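Local coordinates for protein putative oxidoreductase (Pseudomonas putida, PDB 3L6D) that is probably an NADP-dependent oxidoreductase, with a Rossmann-type nucleotide-binding domain followed by a helical domain like that of reductive aminases, at residues 264-267 against 268-272; 186-189 against 190-193; 74-77 against 78-82; 21-24 against 25-28. All blocks are in the same frame, centred on the assembly; numbering follows the deposited sequence.

Contact 1 (264-267 against 268-272)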
ATOM      1  N   PRO B 264      -6.682  -0.043  16.280  1.00 25.81           N
ATOM      2  CA  PRO B 264      -5.406  -0.372  16.903  1.00 24.87           C
ATOM      3  C   PRO B 264      -4.208  -0.218  15.975  1.00 24.20           C
ATOM      4  O   PRO B 264      -3.125   0.107  16.458  1.00 24.46           O
ATOM      5  CB  PRO B 264      -5.573  -1.847  17.277  1.00 25.23           C
ATOM      6  CG  PRO B 264      -6.616  -2.352  16.316  1.00 35.82           C
ATOM      7  CD  PRO B 264      -7.578  -1.217  16.233  1.00 26.10           C
ATOM      8  N   VAL B 265      -4.389  -0.478  14.673  1.00 22.55           N
ATOM      9  CA  VAL B 265      -3.262  -0.387  13.722  1.00 21.92           C
ATOM     10  C   VAL B 265      -2.856   1.065  13.612  1.00 21.80           C
ATOM     11  O   VAL B 265      -1.681   1.408  13.792  1.00 20.62           O
ATOM     12  CB  VAL B 265      -3.571  -1.002  12.332  1.00 21.42           C
ATOM     13  CG1 VAL B 265      -2.321  -0.947  11.441  1.00 27.10           C
ATOM     14  CG2 VAL B 265      -4.039  -2.444  12.466  1.00 26.50           C
ATOM     15  N   PHE B 266      -3.836   1.943  13.372  1.00 21.96           N
ATOM     16  CA  PHE B 266      -3.502   3.384  13.345  1.00 22.28           C
ATOM     17  C   PHE B 266      -2.922   3.937  14.642  1.00 22.49           C
ATOM     18  O   PHE B 266      -2.015   4.772  14.616  1.00 20.10           O
ATOM     19  CB  PHE B 266      -4.660   4.276  12.853  1.00 22.44           C
ATOM     20  CG  PHE B 266      -4.187   5.611  12.391  1.00 20.38           C
ATOM     21  CD1 PHE B 266      -3.468   5.732  11.182  1.00 22.81           C
ATOM     22  CD2 PHE B 266      -4.341   6.735  13.184  1.00 22.59           C
ATOM     23  CE1 PHE B 266      -2.986   6.965  10.763  1.00 19.63           C
ATOM     24  CE2 PHE B 266      -3.855   7.963  12.762  1.00 20.43           C
ATOM     25  CZ  PHE B 266      -3.184   8.081  11.547  1.00 22.98           C
ATOM     26  N   ASP B 267      -3.416   3.443  15.773  1.00 24.08           N
ATOM     27  CA  ASP B 267      -2.849   3.838  17.068  1.00 25.80           C
ATOM     28  C   ASP B 267      -1.366   3.472  17.110  1.00 25.70           C
ATOM     29  O   ASP B 267      -0.549   4.222  17.647  1.00 25.69           O
ATOM     30  CB  ASP B 267      -3.565   3.104  18.203  1.00 27.52           C
ATOM     31  CG  ASP B 267      -4.984   3.626  18.447  1.00 34.52           C
ATOM     32  OD1 ASP B 267      -5.335   4.694  17.914  1.00 29.55           O
ATOM     33  OD2 ASP B 267      -5.743   2.963  19.191  1.00 29.44           O
ATOM     34  N   ALA B 268      -1.036   2.303  16.554  1.00 24.78           N
ATOM     35  CA  ALA B 268       0.327   1.801  16.622  1.00 23.61           C
ATOM     36  C   ALA B 268       1.206   2.676  15.725  1.00 22.99           C
ATOM     37  O   ALA B 268       2.336   3.029  16.082  1.00 22.88           O
ATOM     38  CB  ALA B 268       0.374   0.344  16.190  1.00 22.78           C
ATOM     39  N   VAL B 269       0.670   3.029  14.559  1.00 22.06           N
ATOM     40  CA  VAL B 269       1.356   3.912  13.624  1.00 22.20           C
ATOM     41  C   VAL B 269       1.641   5.261  14.273  1.00 22.68           C
ATOM     42  O   VAL B 269       2.731   5.815  14.110  1.00 22.94           O
ATOM     43  CB  VAL B 269       0.477   4.112  12.373  1.00 21.78           C
ATOM     44  CG1 VAL B 269       0.961   5.341  11.535  1.00 19.93           C
ATOM     45  CG2 VAL B 269       0.431   2.805  11.587  1.00 19.80           C
ATOM     46  N   CYS B 270       0.660   5.799  14.993  1.00 23.77           N
ATOM     47  CA  CYS B 270       0.869   7.047  15.752  1.00 25.85           C
ATOM     48  C   CYS B 270       1.970   6.911  16.789  1.00 25.55           C
ATOM     49  O   CYS B 270       2.828   7.792  16.902  1.00 24.44           O
ATOM     50  CB  CYS B 270      -0.415   7.490  16.452  1.00 27.33           C
ATOM     51  SG  CYS B 270      -1.566   8.134  15.303  1.00 32.87           S
ATOM     52  N   GLN B 271       1.942   5.791  17.519  1.00 26.04           N
ATOM     53  CA  GLN B 271       2.980   5.453  18.521  1.00 26.57           C
ATOM     54  C   GLN B 271       4.380   5.501  17.908  1.00 25.18           C
ATOM     55  O   GLN B 271       5.274   6.128  18.453  1.00 24.53           O
ATOM     56  CB  GLN B 271       2.698   4.073  19.176  1.00 28.20           C
ATOM     57  CG  GLN B 271       3.716   3.630  20.226  1.00 50.21           C
ATOM     58  CD  GLN B 271       3.431   2.243  20.842  1.00 31.47           C
ATOM     59  OE1 GLN B 271       2.558   1.489  20.379  1.00 50.51           O
ATOM     60  NE2 GLN B 271       4.180   1.911  21.895  1.00 50.31           N
ATOM     61  N   VAL B 272       4.558   4.842  16.767  1.00 23.70           N
ATOM     62  CA  VAL B 272       5.832   4.817  16.068  1.00 23.31           C
ATOM     63  C   VAL B 272       6.347   6.218  15.699  1.00 22.81           C
ATOM     64  O   VAL B 272       7.530   6.541  15.930  1.00 22.95           O
ATOM     65  CB  VAL B 272       5.745   3.922  14.797  1.00 23.24           C
ATOM     66  CG1 VAL B 272       7.006   4.057  13.942  1.00 27.98           C
ATOM     67  CG2 VAL B 272       5.561   2.458  15.202  1.00 27.68           C
TER

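Contact 2 (186-189 against 190-193)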
ATOM      1  N   ALA B 186      -0.239  -3.734   5.178  1.00 23.47           N
ATOM      2  CA  ALA B 186      -0.807  -2.740   4.252  1.00 23.88           C
ATOM      3  C   ALA B 186      -2.256  -3.090   3.950  1.00 24.25           C
ATOM      4  O   ALA B 186      -3.123  -2.217   3.999  1.00 24.72           O
ATOM      5  CB  ALA B 186       0.011  -2.679   2.980  1.00 22.03           C
HETATM    6  N   MSE B 187      -2.533  -4.357   3.675  1.00 24.76           N
HETATM    7  CA  MSE B 187      -3.918  -4.805   3.485  1.00 27.76           C
HETATM    8  C   MSE B 187      -4.805  -4.522   4.682  1.00 27.14           C
HETATM    9  O   MSE B 187      -5.941  -4.032   4.517  1.00 27.81           O
HETATM   10  CB  MSE B 187      -3.964  -6.304   3.170  1.00 31.59           C
HETATM   11  CG  MSE B 187      -3.234  -6.659   1.873  1.00 30.49           C
HETATM   12 SE   MSE B 187      -3.141  -8.608   1.657  1.00 39.99          SE
HETATM   13  CE  MSE B 187      -4.961  -9.137   2.075  1.00 31.12           C
ATOM     14  N   VAL B 188      -4.313  -4.864   5.875  1.00 24.47           N
ATOM     15  CA  VAL B 188      -5.104  -4.681   7.079  1.00 23.79           C
ATOM     16  C   VAL B 188      -5.378  -3.173   7.387  1.00 23.82           C
ATOM     17  O   VAL B 188      -6.478  -2.837   7.830  1.00 23.49           O
ATOM     18  CB  VAL B 188      -4.511  -5.475   8.254  1.00 23.00           C
ATOM     19  CG1 VAL B 188      -5.208  -5.123   9.565  1.00 20.90           C
ATOM     20  CG2 VAL B 188      -4.598  -6.999   7.954  1.00 21.10           C
ATOM     21  N   THR B 189      -4.418  -2.282   7.101  1.00 24.02           N
ATOM     22  CA  THR B 189      -4.655  -0.842   7.287  1.00 24.49           C
ATOM     23  C   THR B 189      -5.818  -0.410   6.424  1.00 23.32           C
ATOM     24  O   THR B 189      -6.616   0.449   6.826  1.00 22.05           O
ATOM     25  CB  THR B 189      -3.430   0.087   6.954  1.00 25.38           C
ATOM     26  OG1 THR B 189      -3.133   0.041   5.545  1.00 23.13           O
ATOM     27  CG2 THR B 189      -2.191  -0.275   7.790  1.00 23.56           C
ATOM     28  N   PHE B 190      -5.932  -1.031   5.253  1.00 22.81           N
ATOM     29  CA  PHE B 190      -7.042  -0.725   4.381  1.00 22.56           C
ATOM     30  C   PHE B 190      -8.373  -1.211   4.976  1.00 23.10           C
ATOM     31  O   PHE B 190      -9.339  -0.446   5.013  1.00 22.46           O
ATOM     32  CB  PHE B 190      -6.784  -1.257   2.956  1.00 23.09           C
ATOM     33  CG  PHE B 190      -7.874  -0.938   1.988  1.00 21.70           C
ATOM     34  CD1 PHE B 190      -7.879   0.274   1.300  1.00 23.22           C
ATOM     35  CD2 PHE B 190      -8.912  -1.862   1.749  1.00 23.09           C
ATOM     36  CE1 PHE B 190      -8.905   0.580   0.405  1.00 21.51           C
ATOM     37  CE2 PHE B 190      -9.950  -1.568   0.842  1.00 21.45           C
ATOM     38  CZ  PHE B 190      -9.949  -0.340   0.174  1.00 22.73           C
ATOM     39  N   PHE B 191      -8.427  -2.472   5.448  1.00 21.96           N
ATOM     40  CA  PHE B 191      -9.618  -2.999   6.127  1.00 22.51           C
ATOM     41  C   PHE B 191     -10.027  -2.144   7.303  1.00 23.34           C
ATOM     42  O   PHE B 191     -11.217  -1.848   7.468  1.00 23.81           O
ATOM     43  CB  PHE B 191      -9.469  -4.500   6.528  1.00 20.93           C
ATOM     44  CG  PHE B 191      -9.060  -5.385   5.401  1.00 23.55           C
ATOM     45  CD1 PHE B 191      -9.524  -5.155   4.104  1.00 22.36           C
ATOM     46  CD2 PHE B 191      -8.190  -6.458   5.615  1.00 22.95           C
ATOM     47  CE1 PHE B 191      -9.135  -5.978   3.043  1.00 24.39           C
ATOM     48  CE2 PHE B 191      -7.798  -7.287   4.560  1.00 24.12           C
ATOM     49  CZ  PHE B 191      -8.273  -7.055   3.278  1.00 24.13           C
ATOM     50  N   GLU B 192      -9.049  -1.732   8.107  1.00 23.56           N
ATOM     51  CA  GLU B 192      -9.316  -0.890   9.282  1.00 23.23           C
ATOM     52  C   GLU B 192      -9.945   0.484   8.905  1.00 23.43           C
ATOM     53  O   GLU B 192     -10.885   0.936   9.551  1.00 22.26           O
ATOM     54  CB  GLU B 192      -8.048  -0.735  10.165  1.00 21.88           C
ATOM     55  CG  GLU B 192      -8.232   0.166  11.411  1.00 23.48           C
ATOM     56  CD  GLU B 192      -6.984   0.318  12.282  1.00 22.09           C
ATOM     57  OE1 GLU B 192      -6.739  -0.557  13.150  1.00 23.73           O
ATOM     58  OE2 GLU B 192      -6.271   1.329  12.143  1.00 23.05           O
ATOM     59  N   ALA B 193      -9.424   1.119   7.852  1.00 23.36           N
ATOM     60  CA  ALA B 193      -9.886   2.453   7.443  1.00 22.88           C
ATOM     61  C   ALA B 193     -11.268   2.363   6.841  1.00 22.52           C
ATOM     62  O   ALA B 193     -12.145   3.168   7.176  1.00 22.00           O
ATOM     63  CB  ALA B 193      -8.893   3.114   6.472  1.00 22.11           C
TER

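Contact 3 (74-77 against 78-82)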
ATOM      1  N   LEU B  74       1.393 -30.786   2.785  1.00 37.85           N
ATOM      2  CA  LEU B  74       0.662 -30.196   3.908  1.00 39.03           C
ATOM      3  C   LEU B  74       1.627 -29.493   4.848  1.00 38.88           C
ATOM      4  O   LEU B  74       1.472 -28.305   5.131  1.00 39.00           O
ATOM      5  CB  LEU B  74      -0.169 -31.236   4.689  1.00 40.21           C
ATOM      6  CG  LEU B  74      -1.056 -30.603   5.800  1.00 56.14           C
ATOM      7  CD1 LEU B  74      -2.023 -29.538   5.236  1.00 41.15           C
ATOM      8  CD2 LEU B  74      -1.822 -31.635   6.634  1.00 41.07           C
ATOM      9  N   ASP B  75       2.621 -30.231   5.333  1.00 38.68           N
ATOM     10  CA  ASP B  75       3.540 -29.661   6.319  1.00 38.85           C
ATOM     11  C   ASP B  75       4.883 -30.373   6.292  1.00 38.50           C
ATOM     12  O   ASP B  75       5.114 -31.248   5.440  1.00 39.17           O
ATOM     13  CB  ASP B  75       2.898 -29.718   7.722  1.00 38.61           C
ATOM     14  CG  ASP B  75       2.493 -31.126   8.121  1.00 41.88           C
ATOM     15  OD1 ASP B  75       2.979 -32.110   7.498  1.00 38.09           O
ATOM     16  OD2 ASP B  75       1.692 -31.253   9.080  1.00 39.59           O
ATOM     17  N   ASN B  76       5.748 -30.041   7.249  1.00 38.16           N
ATOM     18  CA  ASN B  76       7.049 -30.672   7.321  1.00 37.97           C
ATOM     19  C   ASN B  76       6.923 -32.174   7.578  1.00 36.68           C
ATOM     20  O   ASN B  76       7.636 -32.950   6.967  1.00 35.64           O
ATOM     21  CB  ASN B  76       7.949 -29.990   8.362  1.00 39.07           C
ATOM     22  CG  ASN B  76       9.419 -30.031   7.970  1.00 49.82           C
ATOM     23  OD1 ASN B  76       9.800 -29.457   6.948  1.00 39.85           O
ATOM     24  ND2 ASN B  76      10.250 -30.717   8.774  1.00 39.16           N
ATOM     25  N   HIS B  77       6.025 -32.588   8.482  1.00 36.56           N
ATOM     26  CA  HIS B  77       5.773 -34.030   8.675  1.00 36.93           C
ATOM     27  C   HIS B  77       5.538 -34.721   7.313  1.00 36.31           C
ATOM     28  O   HIS B  77       6.160 -35.760   7.039  1.00 36.32           O
ATOM     29  CB  HIS B  77       4.571 -34.288   9.594  1.00 37.82           C
ATOM     30  CG  HIS B  77       4.815 -33.956  11.037  1.00 37.88           C
ATOM     31  ND1 HIS B  77       5.917 -34.412  11.733  1.00 38.39           N
ATOM     32  CD2 HIS B  77       4.077 -33.246  11.925  1.00 38.61           C
ATOM     33  CE1 HIS B  77       5.850 -33.991  12.987  1.00 38.26           C
ATOM     34  NE2 HIS B  77       4.748 -33.275  13.127  1.00 37.49           N
ATOM     35  N   ALA B  78       4.679 -34.124   6.471  1.00 35.34           N
ATOM     36  CA  ALA B  78       4.349 -34.677   5.138  1.00 35.84           C
ATOM     37  C   ALA B  78       5.587 -34.763   4.202  1.00 36.54           C
ATOM     38  O   ALA B  78       5.737 -35.721   3.425  1.00 36.70           O
ATOM     39  CB  ALA B  78       3.222 -33.872   4.479  1.00 35.26           C
ATOM     40  N   THR B  79       6.478 -33.775   4.303  1.00 36.71           N
ATOM     41  CA  THR B  79       7.705 -33.751   3.480  1.00 36.09           C
ATOM     42  C   THR B  79       8.588 -34.932   3.868  1.00 35.77           C
ATOM     43  O   THR B  79       9.093 -35.646   2.999  1.00 35.54           O
ATOM     44  CB  THR B  79       8.476 -32.435   3.658  1.00 35.51           C
ATOM     45  OG1 THR B  79       7.622 -31.333   3.333  1.00 35.99           O
ATOM     46  CG2 THR B  79       9.732 -32.376   2.760  1.00 35.34           C
ATOM     47  N   HIS B  80       8.759 -35.172   5.172  1.00 35.67           N
ATOM     48  CA  HIS B  80       9.669 -36.232   5.598  1.00 35.21           C
ATOM     49  C   HIS B  80       9.100 -37.589   5.251  1.00 35.38           C
ATOM     50  O   HIS B  80       9.830 -38.473   4.839  1.00 35.48           O
ATOM     51  CB  HIS B  80      10.010 -36.105   7.075  1.00 36.23           C
ATOM     52  CG  HIS B  80      11.074 -35.091   7.353  1.00 38.98           C
ATOM     53  ND1 HIS B  80      12.419 -35.407   7.368  1.00 37.04           N
ATOM     54  CD2 HIS B  80      10.994 -33.763   7.620  1.00 37.07           C
ATOM     55  CE1 HIS B  80      13.119 -34.323   7.650  1.00 38.43           C
ATOM     56  NE2 HIS B  80      12.279 -33.307   7.796  1.00 38.59           N
ATOM     57  N   GLU B  81       7.784 -37.739   5.392  1.00 37.07           N
ATOM     58  CA  GLU B  81       7.076 -38.976   5.017  1.00 38.20           C
ATOM     59  C   GLU B  81       7.275 -39.348   3.519  1.00 38.75           C
ATOM     60  O   GLU B  81       7.627 -40.502   3.171  1.00 38.68           O
ATOM     61  CB  GLU B  81       5.597 -38.822   5.345  1.00 39.19           C
ATOM     62  CG  GLU B  81       4.728 -39.981   4.876  1.00 64.69           C
ATOM     63  CD  GLU B  81       3.256 -39.797   5.218  1.00 41.99           C
ATOM     64  OE1 GLU B  81       2.767 -38.638   5.252  1.00 64.80           O
ATOM     65  OE2 GLU B  81       2.580 -40.834   5.447  1.00 64.99           O
ATOM     66  N   VAL B  82       7.061 -38.362   2.646  1.00 37.95           N
ATOM     67  CA  VAL B  82       7.323 -38.522   1.218  1.00 37.65           C
ATOM     68  C   VAL B  82       8.771 -38.979   0.988  1.00 37.74           C
ATOM     69  O   VAL B  82       9.007 -39.957   0.269  1.00 37.92           O
ATOM     70  CB  VAL B  82       6.996 -37.207   0.425  1.00 36.96           C
ATOM     71  CG1 VAL B  82       7.674 -37.199  -0.932  1.00 40.85           C
ATOM     72  CG2 VAL B  82       5.492 -37.029   0.266  1.00 40.94           C
TER
HETATM   73  O   HOH W   1      13.222 -30.771   8.517  1.00 34.52           O
HETATM   74  O   HOH W   2       8.499 -29.204   4.616  1.00 38.84           O

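Contact 4 (21-24 against 25-28)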
ATOM      1  N   GLY B  21      -0.454 -26.769  -5.384  1.00 30.83           N
ATOM      2  CA  GLY B  21       0.112 -27.743  -6.310  1.00 29.96           C
ATOM      3  C   GLY B  21      -0.756 -27.964  -7.545  1.00 28.16           C
ATOM      4  O   GLY B  21      -0.242 -28.003  -8.656  1.00 27.84           O
ATOM      5  N   THR B  22      -2.071 -28.085  -7.368  1.00 27.68           N
ATOM      6  CA  THR B  22      -2.968 -28.258  -8.518  1.00 27.18           C
ATOM      7  C   THR B  22      -2.833 -27.083  -9.465  1.00 25.97           C
ATOM      8  O   THR B  22      -2.693 -27.288 -10.683  1.00 23.58           O
ATOM      9  CB  THR B  22      -4.454 -28.464  -8.089  1.00 27.86           C
ATOM     10  OG1 THR B  22      -4.536 -29.646  -7.293  1.00 32.20           O
ATOM     11  CG2 THR B  22      -5.360 -28.634  -9.325  1.00 33.23           C
ATOM     12  N   ILE B  23      -2.839 -25.845  -8.941  1.00 26.01           N
ATOM     13  CA  ILE B  23      -2.723 -24.718  -9.871  1.00 26.88           C
ATOM     14  C   ILE B  23      -1.359 -24.634 -10.538  1.00 24.63           C
ATOM     15  O   ILE B  23      -1.259 -24.268 -11.698  1.00 23.22           O
ATOM     16  CB  ILE B  23      -3.200 -23.304  -9.343  1.00 29.44           C
ATOM     17  CG1 ILE B  23      -3.476 -22.349 -10.542  1.00 32.97           C
ATOM     18  CG2 ILE B  23      -2.154 -22.611  -8.544  1.00 32.12           C
ATOM     19  CD1 ILE B  23      -4.796 -22.546 -11.233  1.00 32.02           C
HETATM   20  N   MSE B  24      -0.311 -24.962  -9.805  1.00 25.99           N
HETATM   21  CA  MSE B  24       1.016 -24.976 -10.401  1.00 25.55           C
HETATM   22  C   MSE B  24       1.082 -25.972 -11.564  1.00 23.20           C
HETATM   23  O   MSE B  24       1.554 -25.634 -12.675  1.00 22.44           O
HETATM   24  CB  MSE B  24       2.036 -25.304  -9.332  1.00 28.08           C
HETATM   25  CG  MSE B  24       2.256 -24.138  -8.387  1.00 29.16           C
HETATM   26 SE   MSE B  24       3.631 -24.623  -7.082  0.95 35.40          SE
HETATM   27  CE  MSE B  24       4.028 -22.860  -6.268  1.00 28.24           C
ATOM     28  N   ALA B  25       0.593 -27.183 -11.331  1.00 21.96           N
ATOM     29  CA  ALA B  25       0.544 -28.188 -12.409  1.00 21.54           C
ATOM     30  C   ALA B  25      -0.272 -27.680 -13.611  1.00 22.45           C
ATOM     31  O   ALA B  25       0.159 -27.841 -14.753  1.00 23.37           O
ATOM     32  CB  ALA B  25       0.032 -29.542 -11.902  1.00 20.32           C
ATOM     33  N   GLN B  26      -1.445 -27.095 -13.365  1.00 22.44           N
ATOM     34  CA  GLN B  26      -2.283 -26.630 -14.491  1.00 23.63           C
ATOM     35  C   GLN B  26      -1.590 -25.554 -15.286  1.00 22.16           C
ATOM     36  O   GLN B  26      -1.584 -25.581 -16.527  1.00 22.51           O
ATOM     37  CB  GLN B  26      -3.629 -26.090 -13.972  1.00 26.83           C
ATOM     38  CG  GLN B  26      -4.573 -27.147 -13.429  1.00 36.78           C
ATOM     39  CD  GLN B  26      -5.824 -26.551 -12.761  1.00 30.82           C
ATOM     40  OE1 GLN B  26      -6.936 -27.084 -12.908  1.00 37.86           O
ATOM     41  NE2 GLN B  26      -5.653 -25.451 -12.031  1.00 37.59           N
ATOM     42  N   VAL B  27      -0.990 -24.589 -14.578  1.00 22.18           N
ATOM     43  CA  VAL B  27      -0.288 -23.479 -15.242  1.00 22.06           C
ATOM     44  C   VAL B  27       0.849 -24.025 -16.117  1.00 20.97           C
ATOM     45  O   VAL B  27       0.971 -23.688 -17.328  1.00 20.63           O
ATOM     46  CB  VAL B  27       0.197 -22.409 -14.182  1.00 21.91           C
ATOM     47  CG1 VAL B  27       1.399 -21.612 -14.656  1.00 30.67           C
ATOM     48  CG2 VAL B  27      -0.957 -21.464 -13.859  1.00 30.02           C
ATOM     49  N   LEU B  28       1.645 -24.909 -15.527  1.00 19.67           N
ATOM     50  CA  LEU B  28       2.743 -25.523 -16.259  1.00 21.61           C
ATOM     51  C   LEU B  28       2.254 -26.335 -17.466  1.00 22.68           C
ATOM     52  O   LEU B  28       2.836 -26.204 -18.551  1.00 23.15           O
ATOM     53  CB  LEU B  28       3.619 -26.370 -15.321  1.00 22.17           C
ATOM     54  CG  LEU B  28       4.297 -25.577 -14.207  1.00 17.69           C
ATOM     55  CD1 LEU B  28       4.831 -26.578 -13.139  1.00 22.91           C
ATOM     56  CD2 LEU B  28       5.447 -24.716 -14.812  1.00 22.02           C
TER

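Contact 1 (264-267 against 268-272)
Phe266 and Cys270 meet in a sulfur-aromatic contact between residues four apart, within the first two turns of helix 264-281, the last helix of the all-helical C-terminal domain. The thiol SG of Cys270 lies 4.1 Å from the centroid of the Phe266 ring and 41° off its normal, an oblique approach. Two torsions bring the groups together: the phenyl leaves with CG opposite the backbone N (chi1 -160°), whereas the cysteine swings SG back beside its own N (chi1 -73°), toward the start of the helix. Val269 adds a looser touch, its CG1 standing 4.3 Å from Phe266 CE1. Beneath the side chains runs the alpha-helical ladder, in which Cys270 N donates to Phe266 O at 2.9 Å and Gln271 N to Asp267 O at 2.9 Å. Ala268 N lies at the start of this ladder, bonded to Pro264 O with a further, weak bond to Val265 O. The phenyl and thiol together face helix 242-259, where Ala253 touches both. At the helix start, the amides of Val265 and Phe266 are taken by the carboxylate of Glu192, and Val265 packs on Val265 of the second subunit. Within the Phe266-Cys270 pair, the sulfur comes nearest to one ring carbon, with Cys270 SG 3.4 Å from Phe266 CE2.

Contact 2 (186-189 against 190-193)
Regular alpha-helical bonding joins 186-189 to 190-193 in the second half of the long helix 169-199, with Phe191 N donating to Met187 O at 3.1 Å and Glu192 N to Val188 O at 2.8 Å. The Phe191 ring folds back over this backbone: its CG sits beside the backbone N (chi1 -52°), which places Met187 O over the centre of one ring face, 3.4 Å above the plane. Met187, present as selenomethionine, runs alongside the phenyl in the same direction and bends at its last torsion, so that its methyl CE lies 4.1 Å from Phe191 CZ. Val188, three residues before the ring, brings CG2 to 4.3 Å from Phe191 CD2. Thr189 turns its hydroxyl back along the helix, where OG1 donates to Ala186 O at 2.7 Å. That oxygen also accepts from Phe190 N, and the two donors arrive from the same face of its carbonyl plane. In the second subunit, His182 bonds to Thr189 OG1 through ND1 and stacks edge-to-face with Phe190. The chemistry is that of a buried dimer interface: Met187, Val188 and the two phenyl rings make its apolar part, while the polar groups are paired, the threonine hydroxyl as described and the Glu192 carboxylate with the amides of Val265 and Phe266.

Contact 3 (74-77 against 78-82)
Asp75, the N-cap residue of helix 76-84, accepts from Ala78 N through OD1 at 2.8 Å. The bond is nearly straight, with an angle of 160° at the hydrogen, and the amide meets the carboxylate oxygen nearly along its C-O axis. A chi1 of 56° tucks the Asp75 carboxylate between its backbone N and carbonyl carbon, within range of the first helical turn. Thr79 N then donates to Asp75 O at 3.1 Å, and the methyl of Ala78 leans against Leu74 CB. On another side of the helix, Asn76 and His80 cross obliquely with their amide and ring planes 70° apart. Asn76 ND2 comes 3.3 Å from His80 CD2 at the ring edge. A water joins the two groups: it accepts from Asn76 ND2 and bonds to His80 NE2 at 2.8 Å, lying in the plane of the imidazole. A second water donates to Asn76 OD1 and is also bonded to Thr79 OG1 at 2.6 Å, so the Asn76 amide has a water at each end. Farther out, Leu111 of helix 105-117 packs against Asn76, Thr79 and His80, while Asn103 makes a weak hydrogen bond to Asn76 OD1. The carboxylate cap satisfies an amide of the first turn and probably interacts favourably with the helix dipole, whereas the two water bridges tie side chains of successive turns through solvent.

Contact 4 (21-24 against 25-28)
Helix 19-30 is the helix of the first beta-alpha-beta unit of the Rossmann-type domain, between strands 12-15 and 35-38, and on it Gln26 meets Thr22 and Ile23 of the preceding turn. Gln26 carries most of the side-chain contact. Its CG lies beside the backbone N (chi1 -70°), and the extended chain beyond it runs back toward the start of the helix. There the amide carbon Gln26 CD comes within 4.0 Å of Thr22 CG2, while the amide end lies beside Ile23 CD1 at a distance too short to be trusted, so that the placing of NE2 is doubtful. The Ile23 and Gln26 side chains cross at about a right angle. Ile23 also extends CG1 to Val27 CG2 at 4.3 Å. Leu28 curls over the preceding turn, its CG 3.1 Å from Met24 O, the same oxygen that accepts Leu28 N at 2.9 Å. The ladder is especially straight where Ala25 N donates to Gly21 O at 2.9 Å, with an angle of 174° at the hydrogen. Thr22 OG1 turns instead to Gly18 O, and the Thr22 side chain also touches Lys44 and Leu48 of helix 42-50. Met24, also selenomethionine, and Leu28 both touch Ile70 on strand 68-71, seating the helix against the sheet. Gly21 fits the last glycine of a GxGxxG pattern with Gly16 and Gly18, an arrangement consistent with the dinucleotide-binding beta-alpha-beta fold.

How the contacts relate
Contacts 1 and 2 belong to the helical C-terminal domain, are buried, and both touch the second subunit; they meet through a carboxylate of contact 2 set at the start of the helix of contact 1. Contacts 3 and 4 belong to the nucleotide-binding domain, with centres about 20 Å apart, and no other chain of the assembly reaches them. Chemistry follows place: aromatic rings with thiol and aliphatic neighbours mark the buried pair, whereas contact 3, at the surface, relies on a carboxylate cap and waters. Contact 4 is intermediate, apolar where Met24 and Leu28 meet the sheet, with the Gln26 side chain on a less buried side. All four share the i to i+4 ladder.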